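DNA mismatch repair protein MUTS (Thermus aquaticus, PDB 1EWQ) recognises mismatched DNA base pairs to start their repair and carries a weak ATPase activity in a P-loop nucleotide-binding domain. Local coordinates at residues R539-V543 / R557-R563; N710-A714 / Q727-A733; G721-Y725 / E740-M744. All coordinates share one frame; numbering follows the deposited sequence.

Interaction 1: R539-V543 / R557-R563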
ATOM      1  N   ARG C 539     -23.120 -25.112 -10.216  1.00 26.92           N
ATOM      2  CA  ARG C 539     -22.562 -25.048  -8.872  1.00 27.80           C
ATOM      3  C   ARG C 539     -23.358 -24.264  -7.827  1.00 27.73           C
ATOM      4  O   ARG C 539     -23.394 -24.649  -6.654  1.00 27.65           O
ATOM      5  CB  ARG C 539     -21.138 -24.484  -8.941  1.00 28.68           C
ATOM      6  CG  ARG C 539     -20.511 -24.183  -7.589  1.00 30.47           C
ATOM      7  CD  ARG C 539     -19.010 -23.940  -7.734  1.00 31.84           C
ATOM      8  NE  ARG C 539     -18.309 -25.182  -8.051  1.00 33.50           N
ATOM      9  CZ  ARG C 539     -17.496 -25.357  -9.088  1.00 34.10           C
ATOM     10  NH1 ARG C 539     -17.263 -24.365  -9.937  1.00 34.18           N
ATOM     11  NH2 ARG C 539     -16.921 -26.537  -9.279  1.00 34.78           N
ATOM     12  N   TYR C 540     -23.989 -23.174  -8.250  1.00 27.26           N
ATOM     13  CA  TYR C 540     -24.728 -22.322  -7.330  1.00 27.04           C
ATOM     14  C   TYR C 540     -26.232 -22.422  -7.493  1.00 26.76           C
ATOM     15  O   TYR C 540     -26.979 -21.698  -6.841  1.00 26.93           O
ATOM     16  CB  TYR C 540     -24.270 -20.871  -7.513  1.00 27.33           C
ATOM     17  CG  TYR C 540     -22.780 -20.685  -7.293  1.00 27.78           C
ATOM     18  CD1 TYR C 540     -22.021 -19.880  -8.148  1.00 28.05           C
ATOM     19  CD2 TYR C 540     -22.126 -21.327  -6.240  1.00 27.81           C
ATOM     20  CE1 TYR C 540     -20.640 -19.727  -7.959  1.00 28.22           C
ATOM     21  CE2 TYR C 540     -20.751 -21.177  -6.043  1.00 28.28           C
ATOM     22  CZ  TYR C 540     -20.014 -20.383  -6.903  1.00 28.24           C
ATOM     23  OH  TYR C 540     -18.655 -20.263  -6.714  1.00 28.05           O
ATOM     24  N   GLY C 541     -26.674 -23.321  -8.367  1.00 26.41           N
ATOM     25  CA  GLY C 541     -28.096 -23.501  -8.591  1.00 25.88           C
ATOM     26  C   GLY C 541     -28.821 -22.287  -9.158  1.00 25.91           C
ATOM     27  O   GLY C 541     -29.720 -21.747  -8.499  1.00 25.72           O
ATOM     28  N   TYR C 542     -28.431 -21.861 -10.367  1.00 25.25           N
ATOM     29  CA  TYR C 542     -29.052 -20.723 -11.053  1.00 25.19           C
ATOM     30  C   TYR C 542     -30.026 -21.252 -12.096  1.00 25.27           C
ATOM     31  O   TYR C 542     -29.927 -22.406 -12.524  1.00 25.36           O
ATOM     32  CB  TYR C 542     -28.018 -19.867 -11.792  1.00 24.76           C
ATOM     33  CG  TYR C 542     -27.056 -19.077 -10.949  1.00 24.16           C
ATOM     34  CD1 TYR C 542     -27.142 -19.060  -9.555  1.00 24.18           C
ATOM     35  CD2 TYR C 542     -26.051 -18.322 -11.559  1.00 24.34           C
ATOM     36  CE1 TYR C 542     -26.244 -18.300  -8.787  1.00 24.03           C
ATOM     37  CE2 TYR C 542     -25.153 -17.565 -10.803  1.00 24.25           C
ATOM     38  CZ  TYR C 542     -25.257 -17.560  -9.427  1.00 24.23           C
ATOM     39  OH  TYR C 542     -24.369 -16.807  -8.704  1.00 25.02           O
ATOM     40  N   VAL C 543     -30.956 -20.412 -12.534  1.00 25.39           N
ATOM     41  CA  VAL C 543     -31.913 -20.860 -13.533  1.00 25.76           C
ATOM     42  C   VAL C 543     -31.972 -19.944 -14.743  1.00 25.95           C
ATOM     43  O   VAL C 543     -31.577 -18.779 -14.673  1.00 25.93           O
ATOM     44  CB  VAL C 543     -33.317 -20.983 -12.926  1.00 25.89           C
ATOM     45  CG1 VAL C 543     -33.261 -21.925 -11.716  1.00 26.67           C
ATOM     46  CG2 VAL C 543     -33.833 -19.614 -12.508  1.00 25.44           C
ATOM     47  N   ARG C 557     -31.953 -14.263  -4.996  1.00 24.58           N
ATOM     48  CA  ARG C 557     -30.946 -14.036  -3.974  1.00 24.32           C
ATOM     49  C   ARG C 557     -29.785 -13.225  -4.545  1.00 24.35           C
ATOM     50  O   ARG C 557     -29.529 -13.250  -5.753  1.00 23.95           O
ATOM     51  CB  ARG C 557     -30.392 -15.361  -3.459  1.00 24.71           C
ATOM     52  CG  ARG C 557     -31.250 -16.577  -3.739  1.00 24.70           C
ATOM     53  CD  ARG C 557     -30.344 -17.735  -4.040  1.00 24.93           C
ATOM     54  NE  ARG C 557     -30.824 -18.526  -5.152  1.00 25.33           N
ATOM     55  CZ  ARG C 557     -30.050 -19.288  -5.912  1.00 24.19           C
ATOM     56  NH1 ARG C 557     -28.748 -19.360  -5.690  1.00 24.18           N
ATOM     57  NH2 ARG C 557     -30.591 -19.996  -6.881  1.00 23.94           N
ATOM     58  N   HIS C 558     -29.085 -12.509  -3.667  1.00 24.02           N
ATOM     59  CA  HIS C 558     -27.940 -11.715  -4.082  1.00 24.43           C
ATOM     60  C   HIS C 558     -26.848 -12.742  -4.395  1.00 24.94           C
ATOM     61  O   HIS C 558     -26.386 -13.454  -3.505  1.00 24.85           O
ATOM     62  CB  HIS C 558     -27.498 -10.785  -2.948  1.00 23.78           C
ATOM     63  CG  HIS C 558     -26.477  -9.771  -3.366  1.00 23.48           C
ATOM     64  ND1 HIS C 558     -25.239 -10.123  -3.865  1.00 23.22           N
ATOM     65  CD2 HIS C 558     -26.504  -8.416  -3.350  1.00 23.06           C
ATOM     66  CE1 HIS C 558     -24.547  -9.029  -4.132  1.00 22.93           C
ATOM     67  NE2 HIS C 558     -25.290  -7.980  -3.829  1.00 23.23           N
ATOM     68  N   PRO C 559     -26.426 -12.832  -5.667  1.00 25.36           N
ATOM     69  CA  PRO C 559     -25.397 -13.785  -6.100  1.00 25.72           C
ATOM     70  C   PRO C 559     -24.052 -13.696  -5.383  1.00 26.48           C
ATOM     71  O   PRO C 559     -23.293 -14.663  -5.369  1.00 26.18           O
ATOM     72  CB  PRO C 559     -25.278 -13.507  -7.597  1.00 25.43           C
ATOM     73  CG  PRO C 559     -25.609 -12.029  -7.690  1.00 25.39           C
ATOM     74  CD  PRO C 559     -26.805 -11.928  -6.769  1.00 25.28           C
ATOM     75  N   VAL C 560     -23.756 -12.546  -4.783  1.00 27.46           N
ATOM     76  CA  VAL C 560     -22.486 -12.380  -4.090  1.00 28.54           C
ATOM     77  C   VAL C 560     -22.598 -12.606  -2.586  1.00 29.49           C
ATOM     78  O   VAL C 560     -21.792 -13.326  -2.003  1.00 29.95           O
ATOM     79  CB  VAL C 560     -21.888 -10.986  -4.358  1.00 28.25           C
ATOM     80  CG1 VAL C 560     -20.571 -10.846  -3.617  1.00 28.35           C
ATOM     81  CG2 VAL C 560     -21.680 -10.793  -5.856  1.00 27.90           C
ATOM     82  N   VAL C 561     -23.601 -11.993  -1.966  1.00 30.29           N
ATOM     83  CA  VAL C 561     -23.825 -12.139  -0.534  1.00 31.36           C
ATOM     84  C   VAL C 561     -24.053 -13.603  -0.162  1.00 32.60           C
ATOM     85  O   VAL C 561     -23.455 -14.103   0.784  1.00 32.77           O
ATOM     86  CB  VAL C 561     -25.049 -11.316  -0.070  1.00 30.99           C
ATOM     87  CG1 VAL C 561     -25.374 -11.621   1.386  1.00 30.60           C
ATOM     88  CG2 VAL C 561     -24.774  -9.835  -0.258  1.00 30.37           C
ATOM     89  N   GLU C 562     -24.914 -14.291  -0.903  1.00 33.95           N
ATOM     90  CA  GLU C 562     -25.194 -15.693  -0.609  1.00 35.47           C
ATOM     91  C   GLU C 562     -23.935 -16.550  -0.681  1.00 36.88           C
ATOM     92  O   GLU C 562     -23.911 -17.666  -0.172  1.00 37.05           O
ATOM     93  CB  GLU C 562     -26.235 -16.258  -1.579  1.00 34.92           C
ATOM     94  CG  GLU C 562     -25.732 -16.478  -3.008  1.00 34.70           C
ATOM     95  CD  GLU C 562     -26.707 -17.304  -3.842  1.00 34.75           C
ATOM     96  OE1 GLU C 562     -26.451 -17.525  -5.052  1.00 33.93           O
ATOM     97  OE2 GLU C 562     -27.736 -17.736  -3.276  1.00 35.05           O
ATOM     98  N   ARG C 563     -22.891 -16.023  -1.313  1.00 38.72           N
ATOM     99  CA  ARG C 563     -21.634 -16.751  -1.463  1.00 40.64           C
ATOM    100  C   ARG C 563     -20.850 -16.871  -0.139  1.00 41.84           C
ATOM    101  O   ARG C 563     -20.028 -17.776   0.017  1.00 42.42           O
ATOM    102  CB  ARG C 563     -20.778 -16.057  -2.526  1.00 41.22           C
ATOM    103  CG  ARG C 563     -20.098 -16.963  -3.549  1.00 41.98           C
ATOM    104  CD  ARG C 563     -21.086 -17.849  -4.275  1.00 42.25           C
ATOM    105  NE  ARG C 563     -21.398 -19.043  -3.492  1.00 43.06           N
ATOM    106  CZ  ARG C 563     -22.606 -19.592  -3.418  1.00 43.63           C
ATOM    107  NH1 ARG C 563     -23.623 -19.053  -4.080  1.00 43.85           N
ATOM    108  NH2 ARG C 563     -22.801 -20.673  -2.679  1.00 43.89           N
TER
HETATM  109  O   HOH W   1     -23.921 -16.967  -6.215  1.00 25.72           O

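Interaction 2: N710-A714 / Q727-A733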
ATOM      1  N   ASN C 710     -46.706  -1.179  -2.311  1.00 30.48           N
ATOM      2  CA  ASN C 710     -46.042  -1.235  -1.024  1.00 29.84           C
ATOM      3  C   ASN C 710     -45.534  -2.622  -0.635  1.00 29.59           C
ATOM      4  O   ASN C 710     -46.214  -3.632  -0.815  1.00 29.40           O
ATOM      5  CB  ASN C 710     -46.976  -0.709   0.073  1.00 29.41           C
ATOM      6  CG  ASN C 710     -46.986   0.807   0.147  1.00 29.15           C
ATOM      7  OD1 ASN C 710     -45.948   1.430   0.378  1.00 29.22           O
ATOM      8  ND2 ASN C 710     -48.155   1.406  -0.047  1.00 28.22           N
ATOM      9  N   LEU C 711     -44.308  -2.638  -0.122  1.00 29.25           N
ATOM     10  CA  LEU C 711     -43.636  -3.826   0.374  1.00 29.06           C
ATOM     11  C   LEU C 711     -42.911  -3.348   1.636  1.00 29.08           C
ATOM     12  O   LEU C 711     -42.776  -2.145   1.863  1.00 28.39           O
ATOM     13  CB  LEU C 711     -42.613  -4.369  -0.635  1.00 28.81           C
ATOM     14  CG  LEU C 711     -43.102  -5.052  -1.913  1.00 28.98           C
ATOM     15  CD1 LEU C 711     -41.897  -5.592  -2.677  1.00 29.17           C
ATOM     16  CD2 LEU C 711     -44.050  -6.196  -1.571  1.00 28.87           C
ATOM     17  N   HIS C 712     -42.456  -4.284   2.461  1.00 29.61           N
ATOM     18  CA  HIS C 712     -41.753  -3.916   3.676  1.00 30.34           C
ATOM     19  C   HIS C 712     -41.076  -5.106   4.317  1.00 31.07           C
ATOM     20  O   HIS C 712     -41.315  -6.261   3.948  1.00 31.17           O
ATOM     21  CB  HIS C 712     -42.716  -3.285   4.705  1.00 30.24           C
ATOM     22  CG  HIS C 712     -43.606  -4.275   5.401  1.00 30.11           C
ATOM     23  ND1 HIS C 712     -44.645  -4.923   4.768  1.00 30.17           N
ATOM     24  CD2 HIS C 712     -43.599  -4.739   6.674  1.00 29.92           C
ATOM     25  CE1 HIS C 712     -45.238  -5.743   5.619  1.00 29.81           C
ATOM     26  NE2 HIS C 712     -44.620  -5.651   6.782  1.00 29.80           N
ATOM     27  N   VAL C 713     -40.206  -4.803   5.266  1.00 32.10           N
ATOM     28  CA  VAL C 713     -39.523  -5.823   6.027  1.00 33.71           C
ATOM     29  C   VAL C 713     -39.878  -5.481   7.464  1.00 34.97           C
ATOM     30  O   VAL C 713     -40.260  -4.348   7.762  1.00 34.68           O
ATOM     31  CB  VAL C 713     -37.997  -5.779   5.817  1.00 33.47           C
ATOM     32  CG1 VAL C 713     -37.662  -6.262   4.405  1.00 33.43           C
ATOM     33  CG2 VAL C 713     -37.480  -4.368   6.038  1.00 33.35           C
ATOM     34  N   ALA C 714     -39.762  -6.450   8.354  1.00 36.14           N
ATOM     35  CA  ALA C 714     -40.115  -6.207   9.735  1.00 37.99           C
ATOM     36  C   ALA C 714     -39.102  -6.751  10.721  1.00 39.35           C
ATOM     37  O   ALA C 714     -38.294  -7.630  10.399  1.00 39.47           O
ATOM     38  CB  ALA C 714     -41.495  -6.805  10.020  1.00 37.58           C
ATOM     39  N   GLN C 727     -37.252 -11.412   5.377  1.00 38.77           N
ATOM     40  CA  GLN C 727     -38.306 -11.765   4.433  1.00 38.47           C
ATOM     41  C   GLN C 727     -38.967 -10.475   3.948  1.00 37.96           C
ATOM     42  O   GLN C 727     -39.339  -9.613   4.752  1.00 37.89           O
ATOM     43  CB  GLN C 727     -39.374 -12.656   5.087  1.00 38.91           C
ATOM     44  CG  GLN C 727     -38.973 -14.112   5.387  1.00 39.56           C
ATOM     45  CD  GLN C 727     -38.000 -14.249   6.554  1.00 39.73           C
ATOM     46  OE1 GLN C 727     -38.048 -13.481   7.513  1.00 39.81           O
ATOM     47  NE2 GLN C 727     -37.124 -15.244   6.480  1.00 40.19           N
ATOM     48  N   VAL C 728     -39.094 -10.323   2.639  1.00 37.09           N
ATOM     49  CA  VAL C 728     -39.749  -9.137   2.111  1.00 36.56           C
ATOM     50  C   VAL C 728     -41.244  -9.448   2.113  1.00 36.38           C
ATOM     51  O   VAL C 728     -41.701 -10.389   1.466  1.00 35.97           O
ATOM     52  CB  VAL C 728     -39.248  -8.797   0.697  1.00 36.41           C
ATOM     53  CG1 VAL C 728     -40.102  -7.700   0.086  1.00 36.37           C
ATOM     54  CG2 VAL C 728     -37.800  -8.345   0.775  1.00 35.90           C
ATOM     55  N   LEU C 729     -41.991  -8.645   2.865  1.00 36.08           N
ATOM     56  CA  LEU C 729     -43.425  -8.831   3.042  1.00 35.73           C
ATOM     57  C   LEU C 729     -44.312  -7.886   2.236  1.00 35.47           C
ATOM     58  O   LEU C 729     -43.905  -6.786   1.869  1.00 35.57           O
ATOM     59  CB  LEU C 729     -43.763  -8.680   4.532  1.00 35.80           C
ATOM     60  CG  LEU C 729     -42.890  -9.438   5.542  1.00 36.20           C
ATOM     61  CD1 LEU C 729     -43.200  -8.966   6.961  1.00 35.93           C
ATOM     62  CD2 LEU C 729     -43.129 -10.941   5.409  1.00 36.03           C
ATOM     63  N   PRO C 730     -45.557  -8.307   1.966  1.00 34.96           N
ATOM     64  CA  PRO C 730     -46.483  -7.470   1.205  1.00 34.68           C
ATOM     65  C   PRO C 730     -47.009  -6.317   2.048  1.00 34.36           C
ATOM     66  O   PRO C 730     -47.031  -6.399   3.274  1.00 34.21           O
ATOM     67  CB  PRO C 730     -47.585  -8.449   0.815  1.00 34.96           C
ATOM     68  CG  PRO C 730     -47.606  -9.393   1.976  1.00 34.63           C
ATOM     69  CD  PRO C 730     -46.143  -9.633   2.227  1.00 34.66           C
ATOM     70  N   GLY C 731     -47.425  -5.246   1.379  1.00 34.24           N
ATOM     71  CA  GLY C 731     -47.966  -4.091   2.071  1.00 33.74           C
ATOM     72  C   GLY C 731     -46.921  -3.265   2.788  1.00 33.77           C
ATOM     73  O   GLY C 731     -45.751  -3.646   2.837  1.00 33.34           O
ATOM     74  N   PRO C 732     -47.323  -2.112   3.347  1.00 33.89           N
ATOM     75  CA  PRO C 732     -46.445  -1.193   4.077  1.00 34.01           C
ATOM     76  C   PRO C 732     -46.163  -1.691   5.491  1.00 34.13           C
ATOM     77  O   PRO C 732     -46.809  -2.623   5.967  1.00 34.24           O
ATOM     78  CB  PRO C 732     -47.248   0.099   4.085  1.00 33.99           C
ATOM     79  CG  PRO C 732     -48.649  -0.421   4.239  1.00 33.78           C
ATOM     80  CD  PRO C 732     -48.675  -1.537   3.220  1.00 33.88           C
ATOM     81  N   ALA C 733     -45.191  -1.078   6.155  1.00 33.98           N
ATOM     82  CA  ALA C 733     -44.877  -1.463   7.516  1.00 34.05           C
ATOM     83  C   ALA C 733     -46.091  -1.006   8.311  1.00 34.26           C
ATOM     84  O   ALA C 733     -46.763  -0.052   7.926  1.00 34.19           O
ATOM     85  CB  ALA C 733     -43.623  -0.748   7.997  1.00 33.83           C
TER

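Interaction 3: G721-Y725 / E740-M744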
ATOM      1  N   GLY C 721     -34.577  -9.471  22.286  1.00 52.40           N
ATOM      2  CA  GLY C 721     -34.770  -8.034  22.365  1.00 51.41           C
ATOM      3  C   GLY C 721     -35.367  -7.510  21.072  1.00 50.60           C
ATOM      4  O   GLY C 721     -36.405  -6.834  21.077  1.00 50.98           O
ATOM      5  N   LEU C 722     -34.705  -7.834  19.964  1.00 49.42           N
ATOM      6  CA  LEU C 722     -35.134  -7.430  18.628  1.00 47.98           C
ATOM      7  C   LEU C 722     -34.493  -8.345  17.583  1.00 47.07           C
ATOM      8  O   LEU C 722     -33.271  -8.451  17.499  1.00 46.84           O
ATOM      9  CB  LEU C 722     -34.726  -5.982  18.348  1.00 47.88           C
ATOM     10  CG  LEU C 722     -35.847  -4.961  18.133  1.00 47.70           C
ATOM     11  CD1 LEU C 722     -35.251  -3.674  17.593  1.00 47.55           C
ATOM     12  CD2 LEU C 722     -36.870  -5.509  17.157  1.00 47.81           C
ATOM     13  N   VAL C 723     -35.317  -9.003  16.783  1.00 46.13           N
ATOM     14  CA  VAL C 723     -34.803  -9.900  15.758  1.00 45.40           C
ATOM     15  C   VAL C 723     -35.250  -9.436  14.370  1.00 44.93           C
ATOM     16  O   VAL C 723     -36.445  -9.387  14.081  1.00 44.83           O
ATOM     17  CB  VAL C 723     -35.292 -11.348  16.007  1.00 45.41           C
ATOM     18  CG1 VAL C 723     -34.739 -12.282  14.943  1.00 45.52           C
ATOM     19  CG2 VAL C 723     -34.856 -11.811  17.399  1.00 45.30           C
ATOM     20  N   PHE C 724     -34.287  -9.095  13.516  1.00 44.01           N
ATOM     21  CA  PHE C 724     -34.596  -8.636  12.163  1.00 43.42           C
ATOM     22  C   PHE C 724     -34.844  -9.775  11.173  1.00 43.01           C
ATOM     23  O   PHE C 724     -34.010 -10.665  11.011  1.00 43.02           O
ATOM     24  CB  PHE C 724     -33.475  -7.736  11.631  1.00 43.21           C
ATOM     25  CG  PHE C 724     -33.240  -6.512  12.464  1.00 43.05           C
ATOM     26  CD1 PHE C 724     -32.321  -6.532  13.504  1.00 42.81           C
ATOM     27  CD2 PHE C 724     -33.984  -5.357  12.248  1.00 42.70           C
ATOM     28  CE1 PHE C 724     -32.150  -5.413  14.326  1.00 43.05           C
ATOM     29  CE2 PHE C 724     -33.823  -4.239  13.059  1.00 42.65           C
ATOM     30  CZ  PHE C 724     -32.908  -4.264  14.100  1.00 42.77           C
ATOM     31  N   TYR C 725     -35.998  -9.731  10.516  1.00 42.22           N
ATOM     32  CA  TYR C 725     -36.365 -10.737   9.529  1.00 41.79           C
ATOM     33  C   TYR C 725     -36.144 -10.201   8.111  1.00 41.11           C
ATOM     34  O   TYR C 725     -36.676  -9.150   7.735  1.00 40.63           O
ATOM     35  CB  TYR C 725     -37.829 -11.155   9.706  1.00 42.11           C
ATOM     36  CG  TYR C 725     -38.066 -12.022  10.920  1.00 42.78           C
ATOM     37  CD1 TYR C 725     -38.205 -11.460  12.195  1.00 42.97           C
ATOM     38  CD2 TYR C 725     -38.077 -13.414  10.806  1.00 42.81           C
ATOM     39  CE1 TYR C 725     -38.339 -12.271  13.326  1.00 43.41           C
ATOM     40  CE2 TYR C 725     -38.211 -14.230  11.927  1.00 43.30           C
ATOM     41  CZ  TYR C 725     -38.336 -13.657  13.184  1.00 43.45           C
ATOM     42  OH  TYR C 725     -38.422 -14.474  14.290  1.00 43.27           O
ATOM     43  N   GLU C 740     -37.373   1.117  19.221  1.00 33.78           N
ATOM     44  CA  GLU C 740     -36.981  -0.226  19.646  1.00 34.29           C
ATOM     45  C   GLU C 740     -35.499  -0.442  19.354  1.00 33.88           C
ATOM     46  O   GLU C 740     -34.753  -0.941  20.197  1.00 33.41           O
ATOM     47  CB  GLU C 740     -37.804  -1.286  18.904  1.00 35.48           C
ATOM     48  CG  GLU C 740     -39.141  -1.621  19.558  1.00 37.83           C
ATOM     49  CD  GLU C 740     -40.006  -0.395  19.801  1.00 39.22           C
ATOM     50  OE1 GLU C 740     -40.488   0.196  18.807  1.00 39.74           O
ATOM     51  OE2 GLU C 740     -40.199  -0.023  20.987  1.00 40.04           O
ATOM     52  N   VAL C 741     -35.079  -0.063  18.147  1.00 33.38           N
ATOM     53  CA  VAL C 741     -33.684  -0.208  17.757  1.00 32.79           C
ATOM     54  C   VAL C 741     -32.825   0.624  18.704  1.00 32.75           C
ATOM     55  O   VAL C 741     -31.745   0.189  19.115  1.00 32.62           O
ATOM     56  CB  VAL C 741     -33.467   0.243  16.290  1.00 32.86           C
ATOM     57  CG1 VAL C 741     -31.986   0.208  15.946  1.00 32.46           C
ATOM     58  CG2 VAL C 741     -34.256  -0.667  15.351  1.00 32.05           C
ATOM     59  N   ALA C 742     -33.318   1.809  19.062  1.00 32.56           N
ATOM     60  CA  ALA C 742     -32.611   2.687  19.988  1.00 32.77           C
ATOM     61  C   ALA C 742     -32.459   1.953  21.319  1.00 33.30           C
ATOM     62  O   ALA C 742     -31.371   1.913  21.900  1.00 32.97           O
ATOM     63  CB  ALA C 742     -33.392   3.995  20.199  1.00 32.52           C
ATOM     64  N   ALA C 743     -33.556   1.372  21.803  1.00 33.80           N
ATOM     65  CA  ALA C 743     -33.502   0.641  23.063  1.00 34.76           C
ATOM     66  C   ALA C 743     -32.498  -0.499  22.924  1.00 35.40           C
ATOM     67  O   ALA C 743     -31.763  -0.802  23.862  1.00 35.34           O
ATOM     68  CB  ALA C 743     -34.878   0.093  23.429  1.00 33.99           C
HETATM   69  N   MSE C 744     -32.461  -1.123  21.750  1.00 36.29           N
HETATM   70  CA  MSE C 744     -31.519  -2.216  21.527  1.00 37.58           C
HETATM   71  C   MSE C 744     -30.078  -1.704  21.543  1.00 36.69           C
HETATM   72  O   MSE C 744     -29.158  -2.413  21.963  1.00 36.38           O
HETATM   73  CB  MSE C 744     -31.804  -2.911  20.197  1.00 40.40           C
HETATM   74  CG  MSE C 744     -30.788  -3.986  19.837  1.00 44.31           C
HETATM   75 SE   MSE C 744     -31.254  -4.971  18.207  1.00 50.47          SE
HETATM   76  CE  MSE C 744     -31.380  -6.722  19.010  1.00 48.11           C
TER

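Interaction 1: R539-V543 / R557-R563
At the C-terminal end of helix 514-540, the carbonyls of Tyr540 and Gly541 are both gripped by Arg557 from the loop after strand 551-556. Arg557 NH1 meets Tyr540 O at 3.1 Å, almost in line with the carbonyl, while Arg557 NH2 bonds Gly541 O at a modelled 2.5 Å, a length so short that it is doubtful. Both oxygens lie near the guanidinium plane, which would hold the group's rotation. Gly541 suits the exit because the chain turns there with positive phi. Inside the loop, Arg557 NH1 also forms a salt bridge with Glu562 OE1 at 3.0 Å, and Arg563 NH1 forms another with the same oxygen, Glu562 OE1, at 3.4 Å. Arg563 lays its guanidinium flat on the Tyr540 ring, centres 4.0 Å apart and planes at 17°, with its CD over the same face as a CH-pi contact. One water, in plane at the edges of the Tyr542 ring and the Arg563 guanidinium, accepts from Tyr542 OH and Arg563 NH1 (3.0 Å), and donates to Pro559 O and Glu562 OE1 (2.8 Å). Tyr542 OH also touches Pro559 CB. Glu562 would offset part of the positive charge of the two arginines, and Arg557 would be expected to offset the negative end of the helix dipole.

Interaction 2: N710-A714 / Q727-A733
His712 and Leu729 form an antiparallel hydrogen-bonded pair in the hairpin of strands 708-716 and 723-730, the latter an outermost strand of the P-loop ATPase sheet. The bonds run both ways: Leu729 N to His712 O at 2.7 Å, and His712 N to Leu729 O at 3.0 Å. The imidazole packs against the turn after the second strand. Its CG lies between the backbone N and the carbonyl carbon (chi1 76°), which swings ND1 to Gly731 O at 2.6 Å; the donor stands well above that carbonyl's plane, and the bond is bent to 139°. Leu729 CB covers one face of the ring, and Pro732 O lies over the centre of the opposite face, so the imidazole is held between a hydrocarbon and a carbonyl. Gly731 turns here with positive phi, as glycine does easily, and the rigid Pro732 packs its CD on Asn710 CB; the amide of Asn710 gives its ND2 to Thr701 O. On the other face, branched Val728 reaches two neighbours: with CG1 anti to the backbone N (chi1 171°), it sets CG1 against Leu711 CD1 at 3.9 Å and CG2 towards Val713 CG1. Val713 itself touches Lys589 of the predicted ATP site. Beside the histidine, the small Ala714 lets its CB meet Leu729 CD1 at 4.1 Å.

Interaction 3: G721-Y725 / E740-M744
Leu722 drives its CD1 methyl against the backbone of helix 738-744, over the peptide bond, Glu740 C and Val741 N each 3.7 Å away, just before the outer strand 723-730 of the P-loop ATPase domain. No hydrogen bond crosses; the contact is apolar packing of the strand's approach and first residues on a helix side. The same methyl also touches Glu740 CB and Val741 CG2; leucine is long enough to bring one methyl to the helix backbone. The acidic end of Glu740 plays no part in this packing: a bend at chi2 turns the carboxylate off the contact, where OE2 forms a salt bridge with Arg756. One turn further along the helix, Met744, present as selenomethionine, runs out extended, CG anti to the backbone N (chi1 175°), and then bends at its last torsion. That bend lays CE on Leu722 CB at 3.5 Å, a tight carbon pair, and beside Leu722 O. Its selenium meets the Phe724 ring in a Met-aromatic contact, oblique to the ring, 5.3 Å from its centroid. Phe724 in turn touches Met586, one of the residues of the predicted ATP site. The short side chain of Ala742 and that of Val741 pack on Met643 and Phe639 of the second subunit, respectively, so the helix packs on the strand with one side and takes part in the subunit interface. Phe724 CZ, at the ring edge, meets Val741 CG2 at 4.0 Å.

In the fold
Interactions 2 and 3 share strand 723-730, and their segments alternate along the chain; their centres are about 17 Å apart, and Ala714 O and Tyr725 N, 3.1 Å apart, probably make a hydrogen bond between them. Both come close to the predicted ATP site: the side chain of Val713 comes within about 3 Å of that of Lys589, and that of Phe724 within about 3 Å of that of Met586. Interaction 1 closes earlier in the chain, its centre about 23 Å from that of interaction 2 and 28 Å from that of interaction 3, with the side chain of Arg557 about 12 Å from Gly588. All three are remote from the DNA, with nearest atoms about 40 Å away or more.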